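Local structure of PtLCIB4 H88A mutant (Phaeodactylum tricornutum, 5B5Z) at residues 183-186 with 187-191. The protein probably acts as a zinc-dependent beta-type carbonic anhydrase of the LCIB family. Residues are numbered along the deposited sequence; the frame is centred on the assembly and turned at random.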
ATOM      1  N   ALA A 183       5.442   6.008  13.136  1.00 19.03           N
ATOM      2  CA  ALA A 183       6.567   6.681  12.494  1.00 20.29           C
ATOM      3  C   ALA A 183       6.205   7.382  11.180  1.00 18.40           C
ATOM      4  O   ALA A 183       6.751   8.447  10.876  1.00 20.57           O
ATOM      5  CB  ALA A 183       7.700   5.696  12.261  1.00 24.23           C
ATOM      6  N   GLN A 184       5.302   6.802  10.394  1.00 18.48           N
ATOM      7  CA  GLN A 184       4.927   7.440   9.134  1.00 20.53           C
ATOM      8  C   GLN A 184       4.340   8.831   9.309  1.00 18.65           C
ATOM      9  O   GLN A 184       4.699   9.766   8.592  1.00 21.11           O
ATOM     10  CB  GLN A 184       3.935   6.562   8.358  1.00 23.50           C
ATOM     11  CG  GLN A 184       4.619   5.868   7.208  1.00 20.27           C
ATOM     12  CD  GLN A 184       3.739   4.948   6.387  1.00 14.36           C
ATOM     13  OE1 GLN A 184       2.559   5.204   6.147  1.00 14.30           O
ATOM     14  NE2 GLN A 184       4.339   3.864   5.926  1.00 16.64           N
ATOM     15  N   GLN A 185       3.426   8.991  10.260  1.00 17.80           N
ATOM     16  CA  GLN A 185       2.800  10.286  10.411  1.00 17.82           C
ATOM     17  C   GLN A 185       3.843  11.308  10.876  1.00 15.80           C
ATOM     18  O   GLN A 185       3.754  12.468  10.534  1.00 18.06           O
ATOM     19  CB  GLN A 185       1.623  10.229  11.383  1.00 17.45           C
ATOM     20  CG  GLN A 185       0.844  11.539  11.495  1.00 17.30           C
ATOM     21  CD  GLN A 185       0.185  11.974  10.194  1.00 18.23           C
ATOM     22  OE1 GLN A 185       0.118  11.210   9.222  1.00 19.24           O
ATOM     23  NE2 GLN A 185      -0.303  13.206  10.169  1.00 17.84           N
ATOM     24  N   GLY A 186       4.826  10.855  11.644  1.00 19.41           N
ATOM     25  CA  GLY A 186       5.908  11.722  12.073  1.00 20.00           C
ATOM     26  C   GLY A 186       6.716  12.180  10.871  1.00 17.49           C
ATOM     27  O   GLY A 186       7.119  13.341  10.789  1.00 19.63           O
ATOM     28  N   TYR A 187       6.937  11.266   9.931  1.00 20.49           N
ATOM     29  CA  TYR A 187       7.637  11.613   8.699  1.00 20.25           C
ATOM     30  C   TYR A 187       6.822  12.610   7.868  1.00 18.75           C
ATOM     31  O   TYR A 187       7.383  13.510   7.244  1.00 20.04           O
ATOM     32  CB  TYR A 187       7.938  10.355   7.872  1.00 21.23           C
ATOM     33  CG  TYR A 187       9.036   9.460   8.426  1.00 27.22           C
ATOM     34  CD1 TYR A 187      10.212   9.998   8.942  1.00 34.01           C
ATOM     35  CD2 TYR A 187       8.890   8.074   8.436  1.00 30.15           C
ATOM     36  CE1 TYR A 187      11.215   9.177   9.445  1.00 36.34           C
ATOM     37  CE2 TYR A 187       9.882   7.246   8.943  1.00 30.72           C
ATOM     38  CZ  TYR A 187      11.040   7.803   9.441  1.00 33.86           C
ATOM     39  OH  TYR A 187      12.024   6.985   9.943  1.00 40.98           O
ATOM     40  N   VAL A 188       5.500  12.450   7.838  1.00 17.51           N
ATOM     41  CA  VAL A 188       4.665  13.389   7.083  1.00 16.57           C
ATOM     42  C   VAL A 188       4.780  14.794   7.680  1.00 17.28           C
ATOM     43  O   VAL A 188       4.923  15.783   6.948  1.00 18.72           O
ATOM     44  CB  VAL A 188       3.181  12.945   7.057  1.00 16.84           C
ATOM     45  CG1 VAL A 188       2.295  14.011   6.404  1.00 15.48           C
ATOM     46  CG2 VAL A 188       3.050  11.587   6.362  1.00 16.53           C
ATOM     47  N   ARG A 189       4.741  14.883   9.007  1.00 18.97           N
ATOM     48  CA  ARG A 189       4.919  16.171   9.673  1.00 19.83           C
ATOM     49  C   ARG A 189       6.293  16.743   9.328  1.00 19.35           C
ATOM     50  O   ARG A 189       6.413  17.940   9.050  1.00 20.86           O
ATOM     51  CB  ARG A 189       4.770  16.056  11.199  1.00 16.97           C
ATOM     52  CG  ARG A 189       3.338  15.949  11.686  1.00 19.56           C
ATOM     53  CD  ARG A 189       3.260  16.077  13.226  1.00 22.62           C
ATOM     54  NE  ARG A 189       4.060  15.058  13.904  1.00 21.70           N
ATOM     55  CZ  ARG A 189       3.599  13.871  14.296  1.00 19.31           C
ATOM     56  NH1 ARG A 189       2.341  13.535  14.071  1.00 20.59           N
ATOM     57  NH2 ARG A 189       4.406  13.009  14.901  1.00 21.75           N
ATOM     58  N   ASP A 190       7.309  15.887   9.333  1.00 17.88           N
ATOM     59  CA  ASP A 190       8.679  16.322   9.016  1.00 20.09           C
ATOM     60  C   ASP A 190       8.774  16.918   7.622  1.00 23.14           C
ATOM     61  O   ASP A 190       9.337  17.995   7.436  1.00 24.62           O
ATOM     62  CB  ASP A 190       9.671  15.168   9.115  1.00 20.73           C
ATOM     63  CG  ASP A 190       9.950  14.742  10.546  1.00 28.82           C
ATOM     64  OD1 ASP A 190       9.686  15.533  11.480  1.00 29.80           O
ATOM     65  OD2 ASP A 190      10.456  13.611  10.724  1.00 29.47           O
ATOM     66  N   MET A 191       8.225  16.219   6.635  1.00 20.40           N
ATOM     67  CA  MET A 191       8.359  16.696   5.271  1.00 18.43           C
ATOM     68  C   MET A 191       7.460  17.902   4.949  1.00 21.25           C
ATOM     69  O   MET A 191       7.726  18.642   3.994  1.00 23.30           O
ATOM     70  CB  MET A 191       8.125  15.533   4.304  1.00 20.56           C
ATOM     71  CG  MET A 191       9.353  14.622   4.290  1.00 23.42           C
ATOM     72  SD  MET A 191       9.302  13.233   3.158  1.00 29.17           S
ATOM     73  CE  MET A 191       8.570  11.954   4.188  1.00 28.09           C
TER
HETATM   74  O   HOH W   1      -0.209  15.039  12.966  1.00 19.64           O
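Arg189 folds back over the turn of helix that precedes it, a worked example of an arginine laid along its own helix, over the side chain four residues earlier, Gln185, and the glycine three residues earlier, Gly186. The backbone of helix 183-192 sets the spacing through regular i to i+4 bonds, among them Arg189 N to Gln185 O at 3.0 Å. With CG lying anti to its carbonyl carbon (chi1 -77°) and the chain bent at chi3, the arginine lays one guanidinium face over the backbone, where NH2 comes within 3.5 Å of Gly186 CA. The Gln185 chain crosses it at about a right angle, CG 3.6 Å from Arg189 NH1, and the amide and guanidinium planes stand 67° apart. A water at the guanidinium edge accepts from Arg189 NH1 at 3.2 Å and, weakly, from Gln185 NE2. Cut back to an alanine here, the side chain is likely to leave the water without its stronger donor and Gly186 CA without the guanidinium over it.

The close-packed side is different in kind: Val188 CG2 sits 3.3 Å from Gln184 O, and Val188 and Gln185 both lean on helix 140-154, where Ser141 binds Gln185 OE1; the Gln185 side chain lies about 8 Å from the bound zinc ion. Across the dimer interface Ala183 packs on Tyr187 of the second subunit, and Tyr187 on Ala183 of that subunit. Exposed Asp190 instead forms a salt bridge with Arg193. Arg189 also touches Ala148, so the chemistry implies a guanidinium and water at the border between packed Gln185 and Val188 and the exposed side.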